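Computational Design of Enzyme (Synthetic construct, PDB 3TP4) is a computationally designed protein on a glycosyl hydrolase family 26 scaffold, probably built to carry an activated serine in a catalytic triad. Local coordinates at residues D228-T233 against A268-E273. Numbering follows the deposited sequence.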
ATOM      1  N   ASP A 228     -16.174  -9.143  -5.261  1.00 24.99           N
ATOM      2  CA  ASP A 228     -16.390  -9.378  -3.839  1.00 28.52           C
ATOM      3  C   ASP A 228     -15.210 -10.095  -3.199  1.00 24.50           C
ATOM      4  O   ASP A 228     -14.920  -9.881  -2.028  1.00 31.89           O
ATOM      5  CB  ASP A 228     -17.695 -10.156  -3.598  1.00 33.77           C
ATOM      6  CG  ASP A 228     -18.919  -9.365  -4.003  1.00 54.69           C
ATOM      7  OD1 ASP A 228     -18.845  -8.114  -4.031  1.00 61.84           O
ATOM      8  OD2 ASP A 228     -19.958  -9.996  -4.293  1.00 68.34           O
ATOM      9  N   VAL A 229     -14.522 -10.937  -3.961  1.00 22.93           N
ATOM     10  CA  VAL A 229     -13.318 -11.570  -3.444  1.00 22.79           C
ATOM     11  C   VAL A 229     -12.185 -10.522  -3.321  1.00 28.51           C
ATOM     12  O   VAL A 229     -11.502 -10.419  -2.295  1.00 25.50           O
ATOM     13  CB  VAL A 229     -12.895 -12.760  -4.332  1.00 30.00           C
ATOM     14  CG1 VAL A 229     -11.636 -13.403  -3.799  1.00 28.89           C
ATOM     15  CG2 VAL A 229     -14.045 -13.787  -4.426  1.00 27.85           C
ATOM     16  N   TYR A 230     -12.003  -9.730  -4.371  1.00 29.31           N
ATOM     17  CA  TYR A 230     -11.015  -8.655  -4.360  1.00 23.13           C
ATOM     18  C   TYR A 230     -11.250  -7.681  -3.203  1.00 26.00           C
ATOM     19  O   TYR A 230     -10.301  -7.247  -2.533  1.00 23.93           O
ATOM     20  CB  TYR A 230     -11.082  -7.893  -5.692  1.00 24.89           C
ATOM     21  CG  TYR A 230     -10.125  -6.702  -5.800  1.00 25.98           C
ATOM     22  CD1 TYR A 230      -8.768  -6.890  -6.031  1.00 25.34           C
ATOM     23  CD2 TYR A 230     -10.598  -5.399  -5.688  1.00 23.14           C
ATOM     24  CE1 TYR A 230      -7.886  -5.801  -6.143  1.00 21.95           C
ATOM     25  CE2 TYR A 230      -9.733  -4.306  -5.801  1.00 25.92           C
ATOM     26  CZ  TYR A 230      -8.383  -4.516  -6.028  1.00 21.13           C
ATOM     27  OH  TYR A 230      -7.534  -3.434  -6.149  1.00 22.99           O
ATOM     28  N   LEU A 231     -12.509  -7.345  -2.953  1.00 24.91           N
ATOM     29  CA  LEU A 231     -12.812  -6.347  -1.921  1.00 25.39           C
ATOM     30  C   LEU A 231     -12.923  -6.872  -0.490  1.00 26.81           C
ATOM     31  O   LEU A 231     -13.223  -6.102   0.417  1.00 25.96           O
ATOM     32  CB  LEU A 231     -14.084  -5.578  -2.270  1.00 22.64           C
ATOM     33  CG  LEU A 231     -14.011  -4.775  -3.566  1.00 27.74           C
ATOM     34  CD1 LEU A 231     -15.404  -4.261  -3.914  1.00 28.73           C
ATOM     35  CD2 LEU A 231     -12.999  -3.631  -3.446  1.00 25.55           C
ATOM     36  N   ARG A 232     -12.675  -8.161  -0.278  1.00 25.07           N
ATOM     37  CA  ARG A 232     -12.827  -8.734   1.066  1.00 31.08           C
ATOM     38  C   ARG A 232     -12.115  -7.920   2.151  1.00 33.74           C
ATOM     39  O   ARG A 232     -12.671  -7.688   3.226  1.00 27.21           O
ATOM     40  CB  ARG A 232     -12.366 -10.200   1.108  1.00 36.17           C
ATOM     41  CG  ARG A 232     -13.514 -11.198   0.944  1.00 51.52           C
ATOM     42  CD  ARG A 232     -13.035 -12.606   0.557  1.00 57.39           C
ATOM     43  NE  ARG A 232     -12.663 -13.413   1.716  1.00 54.29           N
ATOM     44  CZ  ARG A 232     -12.379 -14.714   1.671  1.00 48.95           C
ATOM     45  NH1 ARG A 232     -12.423 -15.373   0.517  1.00 41.55           N
ATOM     46  NH2 ARG A 232     -12.052 -15.362   2.787  1.00 40.38           N
ATOM     47  N   THR A 233     -10.893  -7.475   1.861  1.00 28.75           N
ATOM     48  CA  THR A 233     -10.074  -6.802   2.857  1.00 24.38           C
ATOM     49  C   THR A 233      -9.959  -5.289   2.637  1.00 29.48           C
ATOM     50  O   THR A 233      -9.108  -4.632   3.241  1.00 25.88           O
ATOM     51  CB  THR A 233      -8.653  -7.419   2.908  1.00 28.67           C
ATOM     52  OG1 THR A 233      -7.957  -7.151   1.681  1.00 31.99           O
ATOM     53  CG2 THR A 233      -8.739  -8.943   3.114  1.00 23.16           C
ATOM     54  N   ALA A 268      -9.404  -1.243 -12.563  1.00 22.19           N
ATOM     55  CA  ALA A 268      -9.584   0.032 -13.251  1.00 27.84           C
ATOM     56  C   ALA A 268     -11.035   0.493 -13.121  1.00 23.72           C
ATOM     57  O   ALA A 268     -11.305   1.678 -12.939  1.00 27.57           O
ATOM     58  CB  ALA A 268      -9.208  -0.100 -14.726  1.00 22.53           C
ATOM     59  N   GLU A 269     -11.963  -0.458 -13.230  1.00 24.84           N
ATOM     60  CA  GLU A 269     -13.386  -0.147 -13.146  1.00 30.48           C
ATOM     61  C   GLU A 269     -13.739   0.325 -11.747  1.00 32.70           C
ATOM     62  O   GLU A 269     -14.464   1.308 -11.578  1.00 27.99           O
ATOM     63  CB  GLU A 269     -14.223  -1.373 -13.504  1.00 26.97           C
ATOM     64  CG  GLU A 269     -14.307  -1.656 -14.996  1.00 29.07           C
ATOM     65  CD  GLU A 269     -14.975  -2.990 -15.301  1.00 41.20           C
ATOM     66  OE1 GLU A 269     -15.426  -3.675 -14.356  1.00 42.19           O
ATOM     67  OE2 GLU A 269     -15.041  -3.356 -16.490  1.00 40.99           O
ATOM     68  N   ILE A 270     -13.220  -0.373 -10.739  1.00 24.64           N
ATOM     69  CA  ILE A 270     -13.487   0.018  -9.352  1.00 24.32           C
ATOM     70  C   ILE A 270     -12.886   1.391  -9.058  1.00 25.66           C
ATOM     71  O   ILE A 270     -13.535   2.261  -8.462  1.00 29.18           O
ATOM     72  CB  ILE A 270     -12.951  -1.038  -8.361  1.00 28.54           C
ATOM     73  CG1 ILE A 270     -13.704  -2.358  -8.551  1.00 25.13           C
ATOM     74  CG2 ILE A 270     -13.089  -0.541  -6.924  1.00 28.89           C
ATOM     75  CD1 ILE A 270     -13.092  -3.536  -7.821  1.00 27.14           C
ATOM     76  N   ALA A 271     -11.640   1.585  -9.484  1.00 27.54           N
ATOM     77  CA  ALA A 271     -10.992   2.881  -9.357  1.00 26.48           C
ATOM     78  C   ALA A 271     -11.853   3.971 -10.015  1.00 25.58           C
ATOM     79  O   ALA A 271     -12.184   4.980  -9.387  1.00 29.24           O
ATOM     80  CB  ALA A 271      -9.572   2.842  -9.977  1.00 25.06           C
ATOM     81  N   ASP A 272     -12.215   3.764 -11.276  1.00 27.24           N
ATOM     82  CA  ASP A 272     -13.024   4.758 -11.995  1.00 26.47           C
ATOM     83  C   ASP A 272     -14.315   5.097 -11.259  1.00 31.07           C
ATOM     84  O   ASP A 272     -14.688   6.264 -11.156  1.00 32.61           O
ATOM     85  CB  ASP A 272     -13.333   4.294 -13.418  1.00 26.83           C
ATOM     86  CG  ASP A 272     -12.115   4.344 -14.325  1.00 32.86           C
ATOM     87  OD1 ASP A 272     -11.079   4.921 -13.911  1.00 30.33           O
ATOM     88  OD2 ASP A 272     -12.195   3.808 -15.449  1.00 32.32           O
ATOM     89  N   GLU A 273     -15.000   4.082 -10.738  1.00 29.27           N
ATOM     90  CA  GLU A 273     -16.252   4.335 -10.026  1.00 35.93           C
ATOM     91  C   GLU A 273     -16.024   5.136  -8.750  1.00 37.89           C
ATOM     92  O   GLU A 273     -16.873   5.929  -8.349  1.00 33.46           O
ATOM     93  CB  GLU A 273     -16.964   3.023  -9.717  1.00 33.24           C
ATOM     94  CG  GLU A 273     -17.409   2.311 -10.976  1.00 40.90           C
ATOM     95  CD  GLU A 273     -17.698   0.845 -10.746  1.00 48.79           C
ATOM     96  OE1 GLU A 273     -17.784   0.436  -9.564  1.00 47.17           O
ATOM     97  OE2 GLU A 273     -17.834   0.106 -11.750  1.00 49.43           O
TER
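Torsions bring Y230 and I270 together: Y230 has CG opposite its backbone N (chi1 178°), while I270 has CG1 opposite its carbonyl carbon (chi1 -64°) and CD1 extended beyond it (chi2 169°). The buried contact lies in the helical layer around the TIM barrel of the glycosyl hydrolase family 26 scaffold. It joins the short helix 227-230, which follows strand 213-217, to the long helix 254-274, which follows the next strand of the barrel, 242-249. Both the Y230 and I270 side chains set off toward the other segment. They run in opposing directions and pass alongside each other. Methyl CD1 of I270 meets the CD2-CE2 side of the phenol, 3.8 Å from Y230 CD2. The next ring atom, Y230 CE2, is 4.0 Å from I270 CD1. The methyl comes to the ring obliquely. L231, the next residue, adds a looser apolar contact. The meeting is narrow and wholly apolar, and only three residues touch. The closest pair of CA atoms, L231 CA and I270 CA, is still 9.8 Å apart, so side chains alone bridge the two segments. Together they bury 102 Å² of surface. L243 of strand 242-249 touches both Y230 and I270, and the buried phenol hydroxyl is satisfied by a hydrogen bond with the carbonyl O of G244 in the same strand. W217 and F223 each meet the Y230 ring edge-to-face. Away from the apolar contact, exposed E273 forms a salt bridge with R227, a polar link between the same two helices. On the L231 side, methyl CD2 closes the contact at 4.4 Å from I270 CD1, the same methyl that meets the tyrosine ring.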